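Local coordinates for protein arylesterase (Agrobacterium tumefaciens, PDB 3DCI) that probably hydrolyses ester bonds as an arylesterase-like member of the SGNH (GDSL) hydrolase family, and binds zinc, at residues 27-32 with 89-94; 36-39 with 44-47; 52-57 with 214-219; 66-71 with 97-102. All blocks are in the same frame, centred on the assembly; numbering follows the deposited sequence.

Interaction 1 of 4, residues 27-32 with 89-94; sequences LAFGDS and ARALEV. With ACY (acetic acid), chain M.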
loop_
_atom_site.group_PDB
_atom_site.type_symbol
_atom_site.label_atom_id
_atom_site.label_comp_id
_atom_site.label_asym_id
_atom_site.label_seq_id
_atom_site.Cartn_x
_atom_site.Cartn_y
_atom_site.Cartn_z
ATOM N N LEU A 27 22.440 -2.093 15.697
ATOM C CA LEU A 27 21.884 -1.794 14.380
ATOM C C LEU A 27 22.236 -0.362 14.006
ATOM O O LEU A 27 21.964 0.572 14.759
ATOM C CB LEU A 27 20.369 -2.008 14.371
ATOM C CG LEU A 27 19.600 -1.573 13.122
ATOM C CD1 LEU A 27 20.033 -2.406 11.905
ATOM C CD2 LEU A 27 18.088 -1.682 13.374
ATOM N N ALA A 28 22.869 -0.202 12.853
ATOM C CA ALA A 28 23.255 1.106 12.314
ATOM C C ALA A 28 22.333 1.447 11.157
ATOM O O ALA A 28 22.565 1.045 10.013
ATOM C CB ALA A 28 24.703 1.104 11.862
ATOM N N PHE A 29 21.316 2.244 11.452
ATOM C CA PHE A 29 20.196 2.471 10.552
ATOM C C PHE A 29 20.229 3.890 9.990
ATOM O O PHE A 29 20.176 4.864 10.736
ATOM C CB PHE A 29 18.880 2.221 11.339
ATOM C CG PHE A 29 17.653 2.111 10.458
ATOM C CD1 PHE A 29 17.412 0.948 9.714
ATOM C CD2 PHE A 29 16.724 3.142 10.396
ATOM C CE1 PHE A 29 16.320 0.828 8.901
ATOM C CE2 PHE A 29 15.595 3.033 9.598
ATOM C CZ PHE A 29 15.385 1.878 8.837
ATOM N N GLY A 30 20.301 4.022 8.669
ATOM C CA GLY A 30 20.418 5.343 8.073
ATOM C C GLY A 30 20.141 5.395 6.599
ATOM O O GLY A 30 19.511 4.513 6.048
ATOM N N ASP A 31 20.633 6.451 5.975
ATOM C CA ASP A 31 20.400 6.704 4.562
ATOM C C ASP A 31 21.710 6.582 3.775
ATOM O O ASP A 31 22.569 5.813 4.171
ATOM C CB ASP A 31 19.671 8.037 4.379
ATOM C CG ASP A 31 20.408 9.203 4.976
ATOM O OD1 ASP A 31 21.668 9.130 5.072
ATOM O OD2 ASP A 31 19.719 10.204 5.386
ATOM N N SER A 32 21.872 7.292 2.664
ATOM C CA SER A 32 23.118 7.179 1.901
ATOM C C SER A 32 24.373 7.656 2.672
ATOM O O SER A 32 25.489 7.243 2.341
ATOM C CB SER A 32 23.013 7.862 0.523
ATOM O OG SER A 32 23.285 9.229 0.640
ATOM N N ALA A 89 10.341 3.782 8.612
ATOM C CA ALA A 89 9.626 3.061 9.654
ATOM C C ALA A 89 9.327 1.598 9.260
ATOM O O ALA A 89 9.438 0.686 10.087
ATOM C CB ALA A 89 8.357 3.820 10.015
ATOM N N ARG A 90 8.941 1.381 7.995
ATOM C CA ARG A 90 8.639 0.030 7.512
ATOM C C ARG A 90 9.908 -0.810 7.493
ATOM O O ARG A 90 9.907 -1.963 7.908
ATOM C CB ARG A 90 8.041 0.070 6.093
ATOM C CG ARG A 90 6.557 -0.283 5.995
ATOM C CD ARG A 90 5.637 0.757 6.576
ATOM N NE ARG A 90 5.573 0.693 8.041
ATOM C CZ ARG A 90 5.200 1.708 8.838
ATOM N NH1 ARG A 90 4.839 2.893 8.331
ATOM N NH2 ARG A 90 5.215 1.531 10.158
ATOM N N ALA A 91 10.984 -0.216 6.998
ATOM C CA ALA A 91 12.273 -0.895 6.937
ATOM C C ALA A 91 12.875 -1.108 8.313
ATOM O O ALA A 91 13.622 -2.077 8.504
ATOM C CB ALA A 91 13.266 -0.107 6.069
ATOM N N LEU A 92 12.615 -0.189 9.253
ATOM C CA LEU A 92 13.121 -0.337 10.610
ATOM C C LEU A 92 12.510 -1.550 11.259
ATOM O O LEU A 92 13.217 -2.338 11.885
ATOM C CB LEU A 92 12.868 0.898 11.474
ATOM C CG LEU A 92 13.339 0.804 12.933
ATOM C CD1 LEU A 92 14.824 0.446 12.998
ATOM C CD2 LEU A 92 13.030 2.091 13.674
ATOM N N GLU A 93 11.205 -1.740 11.067
ATOM C CA GLU A 93 10.531 -2.923 11.577
ATOM C C GLU A 93 11.169 -4.215 11.043
ATOM O O GLU A 93 11.353 -5.165 11.786
ATOM C CB GLU A 93 9.045 -2.888 11.211
ATOM C CG GLU A 93 8.271 -1.838 11.969
ATOM C CD GLU A 93 6.859 -1.627 11.461
ATOM O OE1 GLU A 93 6.459 -2.185 10.390
ATOM O OE2 GLU A 93 6.137 -0.872 12.161
ATOM N N VAL A 94 11.483 -4.253 9.755
ATOM C CA VAL A 94 12.141 -5.429 9.161
ATOM C C VAL A 94 13.554 -5.635 9.732
ATOM O O VAL A 94 13.976 -6.772 10.018
ATOM C CB VAL A 94 12.230 -5.269 7.633
ATOM C CG1 VAL A 94 13.177 -6.311 6.973
ATOM C CG2 VAL A 94 10.825 -5.299 7.003
HETATM C C ACY M . 20.740 10.369 1.006
HETATM O O ACY M . 20.220 9.296 1.317
HETATM O OXT ACY M . 20.982 10.654 -0.183
HETATM C CH3 ACY M . 21.092 11.392 2.069
#
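Phe29 and Leu27, two residues apart on strand 24-30, both turn their side chains onto helix 88-99 and meet Leu92 there. The apolar contacts carry the interface. With CG anti to the backbone N (chi1 -167°), the Phe29 ring reaches down to the helix, and its far atom CZ lies 3.5 Å from Leu92 N and 4.0 Å from Ala91 CB. Leu92 then folds a branch over the ring: its CD1 stands above the centre of one face, 4.1 Å from the centroid of the Phe29 ring and 6° off the normal, a nearly vertical CH-pi contact. The same methyl serves Leu27, whose CD2 lies 3.9 Å from Leu92 CD1, so one branch links both strand side chains. Leu92 also packs against Leu132 and Val136 of helix 122-138.

Polar contacts gather at the end of the strand, away from the helix. Ser32 N donates to O of a bound acetate at 2.9 Å, and the acetate, probably from the crystallisation liquor, also bonds Gly72 N, Asn112 ND2 and His209 NE2. Asp31 OD1 accepts from Leu33 N as the N-cap of the short helix that follows.

Residues 27-30 run nearly antiparallel (165°) to helical residues 89-94, as expected of an alpha/beta layer, and the strand delivers the GDS sequence of the GDSL family, in which Ser32 is probably the nucleophile.

Interaction 2 of 4, residues 36-39 with 44-47; sequences GADP and RHPV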
loop_
_atom_site.group_PDB
_atom_site.type_symbol
_atom_site.label_atom_id
_atom_site.label_comp_id
_atom_site.label_asym_id
_atom_site.label_seq_id
_atom_site.Cartn_x
_atom_site.Cartn_y
_atom_site.Cartn_z
ATOM N N GLY A 36 27.255 5.161 2.650
ATOM C CA GLY A 36 28.571 5.708 2.314
ATOM C C GLY A 36 28.640 6.166 0.864
ATOM O O GLY A 36 29.456 5.672 0.113
ATOM N N ALA A 37 27.790 7.108 0.453
ATOM C CA ALA A 37 27.827 7.566 -0.941
ATOM C C ALA A 37 28.907 8.637 -1.118
ATOM O O ALA A 37 28.980 9.602 -0.339
ATOM C CB ALA A 37 26.481 8.086 -1.404
ATOM N N ASP A 38 29.739 8.455 -2.130
ATOM C CA ASP A 38 30.688 9.478 -2.534
ATOM C C ASP A 38 29.960 10.711 -3.092
ATOM O O ASP A 38 29.096 10.582 -3.964
ATOM C CB ASP A 38 31.586 8.927 -3.619
ATOM C CG ASP A 38 32.648 9.912 -4.050
ATOM O OD1 ASP A 38 33.661 9.996 -3.348
ATOM O OD2 ASP A 38 32.475 10.574 -5.099
ATOM N N PRO A 39 30.324 11.921 -2.614
ATOM C CA PRO A 39 29.643 13.143 -3.089
ATOM C C PRO A 39 29.730 13.357 -4.612
ATOM O O PRO A 39 28.751 13.788 -5.219
ATOM C CB PRO A 39 30.371 14.263 -2.333
ATOM C CG PRO A 39 30.915 13.564 -1.088
ATOM C CD PRO A 39 31.345 12.227 -1.594
ATOM N N ARG A 44 29.881 3.774 -3.722
ATOM C CA ARG A 44 30.106 3.520 -2.294
ATOM C C ARG A 44 31.558 3.755 -1.837
ATOM O O ARG A 44 32.512 3.367 -2.526
ATOM C CB ARG A 44 29.672 2.089 -1.959
ATOM C CG ARG A 44 29.222 1.930 -0.560
ATOM C CD ARG A 44 28.703 0.554 -0.303
ATOM N NE ARG A 44 28.146 0.477 1.037
ATOM C CZ ARG A 44 27.666 -0.618 1.603
ATOM N NH1 ARG A 44 27.674 -1.764 0.963
ATOM N NH2 ARG A 44 27.209 -0.552 2.850
ATOM N N HIS A 45 31.733 4.391 -0.678
ATOM C CA HIS A 45 33.063 4.507 -0.067
ATOM C C HIS A 45 33.584 3.130 0.251
ATOM O O HIS A 45 32.795 2.253 0.597
ATOM C CB HIS A 45 33.028 5.254 1.269
ATOM C CG HIS A 45 32.699 6.702 1.150
ATOM N ND1 HIS A 45 33.343 7.545 0.268
ATOM C CD2 HIS A 45 31.822 7.468 1.835
ATOM C CE1 HIS A 45 32.853 8.765 0.399
ATOM N NE2 HIS A 45 31.928 8.745 1.343
ATOM N N PRO A 46 34.906 2.955 0.225
ATOM C CA PRO A 46 35.544 1.717 0.692
ATOM C C PRO A 46 35.053 1.341 2.102
ATOM O O PRO A 46 34.828 2.227 2.936
ATOM C CB PRO A 46 37.022 2.085 0.773
ATOM C CG PRO A 46 37.206 3.249 -0.098
ATOM C CD PRO A 46 35.892 3.963 -0.205
ATOM N N VAL A 47 34.923 0.051 2.375
ATOM C CA VAL A 47 34.319 -0.392 3.641
ATOM C C VAL A 47 35.055 0.187 4.860
ATOM O O VAL A 47 34.423 0.559 5.846
ATOM C CB VAL A 47 34.214 -1.944 3.726
ATOM C CG1 VAL A 47 35.594 -2.600 3.727
ATOM C CG2 VAL A 47 33.428 -2.345 4.941
HETATM O O HOH W 1 35.057 7.238 -1.978
#
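Gly36 and His45 bring the two segments together through one backbone hydrogen bond, His45 N to Gly36 O at 2.7 Å, with an N-H...O angle of 163° and the donor in the carbonyl plane. The same oxygen receives a CA-H...O contact from Arg44 CA at 3.3 Å. Ala37 and Arg44 form a single beta bridge, their CA atoms 4.8 Å apart. Gly36 has just left helix 32-35 with positive phi, a conformation readily open to glycine. The result is a loop pinched at its base, joining helix 32-35 to helix 51-59 in the GDSL-type fold; helix 32-35 begins at the probable nucleophile Ser32, and Pro39 packs on His209, probably the triad partner of Ser32.

The His45 ring does most of the side-chain work. Set with CG anti to the carbonyl carbon (chi1 -68°), it lies along residues 36-38: CD2 is 3.4 Å from Gly36 O, while CE1 reaches Asp38 CA at 3.7 Å. Asp38 N sits over one ring face, offset toward the rim. Both ring nitrogens have partners, NE2 bonding Leu210 O and ND1 a water 2.8 Å away in the ring plane. That water also donates a weak bond to Asp38 OD1 at 3.4 Å, bridging two groups whose planes are 78° apart. Asp38 OD2 is held more firmly by Thr41 N within the loop. Arg44 places its CG 3.8 Å from Gly36 O, then extends so that NE bonds Trp35 O, tying the second segment back to the end of helix 32-35.

Interaction 3 of 4, residues 52-57 with 214-219; sequences PDVLEA and ATAAIG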
loop_
_atom_site.group_PDB
_atom_site.type_symbol
_atom_site.label_atom_id
_atom_site.label_comp_id
_atom_site.label_asym_id
_atom_site.label_seq_id
_atom_site.Cartn_x
_atom_site.Cartn_y
_atom_site.Cartn_z
ATOM N N PRO A 52 29.495 2.673 9.973
ATOM C CA PRO A 52 29.216 1.455 10.742
ATOM C C PRO A 52 30.393 0.477 10.873
ATOM O O PRO A 52 30.617 -0.028 11.969
ATOM C CB PRO A 52 28.021 0.815 10.004
ATOM C CG PRO A 52 27.395 1.945 9.249
ATOM C CD PRO A 52 28.549 2.828 8.850
ATOM N N ASP A 53 31.138 0.231 9.793
ATOM C CA ASP A 53 32.353 -0.607 9.843
ATOM C C ASP A 53 33.463 -0.013 10.701
ATOM O O ASP A 53 34.183 -0.744 11.408
ATOM C CB ASP A 53 32.939 -0.819 8.443
ATOM C CG ASP A 53 34.027 -1.900 8.416
ATOM O OD1 ASP A 53 33.639 -3.098 8.409
ATOM O OD2 ASP A 53 35.265 -1.572 8.419
ATOM N N VAL A 54 33.657 1.298 10.589
ATOM C CA VAL A 54 34.619 2.021 11.432
ATOM C C VAL A 54 34.235 1.897 12.901
ATOM O O VAL A 54 35.050 1.515 13.719
ATOM C CB VAL A 54 34.726 3.520 11.044
ATOM C CG1 VAL A 54 35.591 4.309 12.039
ATOM C CG2 VAL A 54 35.300 3.670 9.635
ATOM N N LEU A 55 32.976 2.184 13.229
ATOM C CA LEU A 55 32.493 2.047 14.604
ATOM C C LEU A 55 32.770 0.639 15.158
ATOM O O LEU A 55 33.270 0.496 16.280
ATOM C CB LEU A 55 30.979 2.388 14.686
ATOM C CG LEU A 55 30.338 2.203 16.061
ATOM C CD1 LEU A 55 30.988 3.155 17.089
ATOM C CD2 LEU A 55 28.817 2.401 15.974
ATOM N N GLU A 56 32.461 -0.394 14.374
ATOM C CA GLU A 56 32.713 -1.771 14.792
ATOM C C GLU A 56 34.191 -2.046 15.045
ATOM O O GLU A 56 34.552 -2.645 16.053
ATOM C CB GLU A 56 32.193 -2.764 13.745
ATOM C CG GLU A 56 32.322 -4.243 14.161
ATOM C CD GLU A 56 31.738 -5.179 13.112
ATOM O OE1 GLU A 56 32.517 -5.624 12.245
ATOM O OE2 GLU A 56 30.509 -5.436 13.120
ATOM N N ALA A 57 35.041 -1.635 14.117
ATOM C CA ALA A 57 36.501 -1.772 14.290
ATOM C C ALA A 57 36.995 -1.036 15.548
ATOM O O ALA A 57 37.827 -1.547 16.283
ATOM C CB ALA A 57 37.229 -1.254 13.053
ATOM N N ALA A 214 35.261 12.373 6.365
ATOM C CA ALA A 214 34.203 12.853 7.235
ATOM C C ALA A 214 33.333 11.671 7.680
ATOM O O ALA A 214 32.828 11.642 8.815
ATOM C CB ALA A 214 33.374 13.869 6.490
ATOM N N THR A 215 33.160 10.701 6.778
ATOM C CA THR A 215 32.400 9.514 7.082
ATOM C C THR A 215 33.084 8.697 8.196
ATOM O O THR A 215 32.443 8.313 9.194
ATOM C CB THR A 215 32.098 8.675 5.810
ATOM O OG1 THR A 215 31.472 9.521 4.827
ATOM C CG2 THR A 215 31.098 7.534 6.142
ATOM N N ALA A 216 34.374 8.462 8.042
ATOM C CA ALA A 216 35.136 7.706 9.025
ATOM C C ALA A 216 35.217 8.435 10.368
ATOM O O ALA A 216 35.229 7.783 11.414
ATOM C CB ALA A 216 36.537 7.413 8.496
ATOM N N ALA A 217 35.269 9.778 10.344
ATOM C CA ALA A 217 35.299 10.566 11.587
ATOM C C ALA A 217 33.992 10.400 12.390
ATOM O O ALA A 217 34.001 10.452 13.621
ATOM C CB ALA A 217 35.587 12.021 11.305
ATOM N N ILE A 218 32.878 10.159 11.705
ATOM C CA ILE A 218 31.630 9.873 12.399
ATOM C C ILE A 218 31.705 8.524 13.124
ATOM O O ILE A 218 31.312 8.419 14.299
ATOM C CB ILE A 218 30.406 9.937 11.448
ATOM C CG1 ILE A 218 30.185 11.379 10.984
ATOM C CG2 ILE A 218 29.127 9.387 12.124
ATOM C CD1 ILE A 218 29.096 11.525 9.924
ATOM N N GLY A 219 32.203 7.496 12.445
ATOM C CA GLY A 219 32.304 6.181 13.078
ATOM C C GLY A 219 33.241 6.212 14.281
ATOM O O GLY A 219 32.968 5.598 15.300
#
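Val54 and Gly219 mark where helices 51-59 and 212-229 press together; the axes of segments 52-57 and 214-219 approach to 7.8 Å at 41°. From Val54 the side chain heads straight for the second helix. Its CB already lies 4.1 Å from Gly219 CA, a backbone atom reached directly because glycine puts nothing in the way. CG1, anti to the backbone N (chi1 173°), drops against the helix backbone, 3.5 Å from Ala216 O and 3.8 Å from Gly219 C. The other branch, CG2, turns to the small side chain about one helical turn earlier and meets Ala216 CB at 4.1 Å. The two methyls thus divide between the backbone at Ala216 and Gly219 and the Ala216 methyl, and outside this segment the valine also touches Arg220.

Leu55 flanks the same glycine: its CD1 lies 3.6 Å from Gly219 O, and the side chain also packs on Leu222, Ala223 and Val226 further along helix 212-229. That helix later supplies Asp228 to the zinc site.

No hydrogen bond crosses between the segments, and the contact rests on shape. The CA atoms of Leu55 and Gly219 are 4.4 Å apart, a closeness of backbones that glycine permits. Methyl groups lie directly on the helix backbone, carbonyl oxygens included, and a single methyl-methyl pair completes a contact held by van der Waals packing.

Interaction 4 of 4, residues 66-71 with 97-102; sequences HPEGLG and SCHMPL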
loop_
_atom_site.group_PDB
_atom_site.type_symbol
_atom_site.label_atom_id
_atom_site.label_comp_id
_atom_site.label_asym_id
_atom_site.label_seq_id
_atom_site.Cartn_x
_atom_site.Cartn_y
_atom_site.Cartn_z
ATOM N N HIS A 66 25.504 -4.000 12.550
ATOM C CA HIS A 66 24.791 -4.367 11.334
ATOM C C HIS A 66 24.445 -3.113 10.540
ATOM O O HIS A 66 23.580 -2.337 10.946
ATOM C CB HIS A 66 23.508 -5.140 11.657
ATOM C CG HIS A 66 23.737 -6.322 12.547
ATOM N ND1 HIS A 66 24.427 -7.441 12.131
ATOM C CD2 HIS A 66 23.391 -6.550 13.842
ATOM C CE1 HIS A 66 24.490 -8.313 13.125
ATOM N NE2 HIS A 66 23.868 -7.800 14.171
ATOM N N PRO A 67 25.117 -2.917 9.405
ATOM C CA PRO A 67 24.864 -1.734 8.574
ATOM C C PRO A 67 23.552 -1.833 7.783
ATOM O O PRO A 67 23.297 -2.824 7.110
ATOM C CB PRO A 67 26.078 -1.689 7.670
ATOM C CG PRO A 67 26.576 -3.063 7.616
ATOM C CD PRO A 67 26.158 -3.781 8.831
ATOM N N GLU A 68 22.708 -0.817 7.896
ATOM C CA GLU A 68 21.451 -0.763 7.145
ATOM C C GLU A 68 21.257 0.673 6.676
ATOM O O GLU A 68 20.392 1.400 7.174
ATOM C CB GLU A 68 20.279 -1.252 7.996
ATOM C CG GLU A 68 20.371 -2.698 8.516
ATOM C CD GLU A 68 20.264 -3.788 7.463
ATOM O OE1 GLU A 68 19.987 -3.511 6.265
ATOM O OE2 GLU A 68 20.443 -4.985 7.837
ATOM N N GLY A 69 22.109 1.067 5.731
ATOM C CA GLY A 69 22.088 2.383 5.123
ATOM C C GLY A 69 21.522 2.337 3.715
ATOM O O GLY A 69 22.139 1.749 2.820
ATOM N N LEU A 70 20.374 2.992 3.512
ATOM C CA LEU A 70 19.685 2.964 2.222
ATOM C C LEU A 70 19.576 4.374 1.621
ATOM O O LEU A 70 18.940 5.260 2.211
ATOM C CB LEU A 70 18.283 2.375 2.386
ATOM C CG LEU A 70 17.453 2.328 1.086
ATOM C CD1 LEU A 70 16.882 0.939 0.864
ATOM C CD2 LEU A 70 16.357 3.423 1.077
ATOM N N GLY A 71 20.129 4.549 0.423
ATOM C CA GLY A 71 20.054 5.830 -0.289
ATOM C C GLY A 71 18.625 6.317 -0.491
ATOM O O GLY A 71 17.772 5.587 -1.016
ATOM N N SER A 97 13.351 -7.070 13.215
ATOM C CA SER A 97 13.063 -8.500 13.207
ATOM C C SER A 97 14.260 -9.335 12.714
ATOM O O SER A 97 14.534 -10.407 13.234
ATOM C CB SER A 97 11.856 -8.793 12.347
ATOM O OG SER A 97 11.645 -10.192 12.222
ATOM N N CYS A 98 14.967 -8.845 11.708
ATOM C CA CYS A 98 16.072 -9.596 11.141
ATOM C C CYS A 98 17.239 -9.721 12.124
ATOM O O CYS A 98 17.983 -10.708 12.094
ATOM C CB CYS A 98 16.576 -8.943 9.868
ATOM S SG CYS A 98 15.536 -9.307 8.437
ATOM N N HIS A 99 17.408 -8.710 12.962
ATOM C CA HIS A 99 18.632 -8.618 13.753
ATOM C C HIS A 99 18.426 -8.716 15.251
ATOM O O HIS A 99 19.388 -8.829 15.984
ATOM C CB HIS A 99 19.387 -7.346 13.386
ATOM C CG HIS A 99 19.768 -7.297 11.944
ATOM N ND1 HIS A 99 20.627 -8.217 11.381
ATOM C CD2 HIS A 99 19.344 -6.505 10.930
ATOM C CE1 HIS A 99 20.737 -7.972 10.086
ATOM N NE2 HIS A 99 19.966 -6.944 9.787
HETATM N N MSE A 100 17.188 -8.686 15.710
HETATM C CA MSE A 100 16.921 -8.963 17.121
HETATM C C MSE A 100 17.469 -10.327 17.553
HETATM O O MSE A 100 17.517 -11.253 16.752
HETATM C CB MSE A 100 15.427 -8.929 17.409
HETATM C CG MSE A 100 14.624 -10.037 16.752
HETATM SE SE MSE A 100 12.731 -9.719 17.021
HETATM C CE MSE A 100 11.981 -11.238 16.068
ATOM N N PRO A 101 17.859 -10.463 18.823
ATOM C CA PRO A 101 17.918 -9.421 19.838
ATOM C C PRO A 101 19.072 -8.418 19.646
ATOM O O PRO A 101 20.201 -8.786 19.332
ATOM C CB PRO A 101 18.058 -10.209 21.143
ATOM C CG PRO A 101 18.831 -11.417 20.771
ATOM C CD PRO A 101 18.230 -11.778 19.380
ATOM N N LEU A 102 18.759 -7.150 19.856
ATOM C CA LEU A 102 19.681 -6.048 19.642
ATOM C C LEU A 102 19.910 -5.330 20.976
ATOM O O LEU A 102 18.982 -5.141 21.760
ATOM C CB LEU A 102 19.080 -5.078 18.651
ATOM C CG LEU A 102 19.184 -5.467 17.184
ATOM C CD1 LEU A 102 18.124 -4.694 16.405
ATOM C CD2 LEU A 102 20.637 -5.231 16.681
HETATM O O HOH W 2 22.051 -8.954 16.161
#
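A histidine-carboxylate pair backed by a histidine stack joins strand 63-69, outermost within this chain, to the end of helix 88-99, at an interface with a second subunit. His99 NE2 donates to Glu68 OE2 at 2.8 Å. The bond is bent, 139° at the hydrogen; it reaches the carboxylate on its anti side, and OE2 lies 26° out of the imidazole plane. A bend at chi2 helps turn the Glu68 carboxylate to this point. Across one face of the His99 ring, His66 forms an offset stack, centroids 4.5 Å apart and planes at 15°, with His99 ND1 over the centre of His66. The shift carries His66 CB over the His99 ring, 4.2 Å from its centroid, while Cys98 CB covers the opposite face. A water ties His66 NE2 (2.9 Å) to His99 O (2.7 Å), and Leu102 CD2 lies at the His66 edge, 4.2 Å from His66 CD2.

Weak bonds also link Glu68 OE1 to His99 of the second subunit, and His99 to Glu68 of that subunit. Within the chain, Glu68 packs on Leu27 and Phe29 of the adjacent strand 24-30, and Leu102 touches Thr25 and Leu27 as the chain leaves helix 88-99 for strand 104-108.

In the fold
The four contacts lie about the five-stranded parallel sheet of a single GDSL-type domain. Interactions 1 and 4, with centres 6 Å apart, both use helix 88-99 and reach neighbouring strands 24-30 and 63-69, which Ala28 O and Glu68 N help join at 2.8 Å. The centre of interaction 3 is about 16 to 17 Å from theirs, with Pro52 touching Ala28 and Pro67. Interaction 2, its centre about 12 Å from that of interaction 3, meets it through His45 and Thr215. Along the chain, interaction 2 closes early, within the span of interaction 1; interaction 3 spans interaction 4 and crosses interaction 1. Helix 51-59 thereby links strands 24-30 and 63-69 to helix 212-229, while interactions 1, 2 and 4 also touch a second subunit.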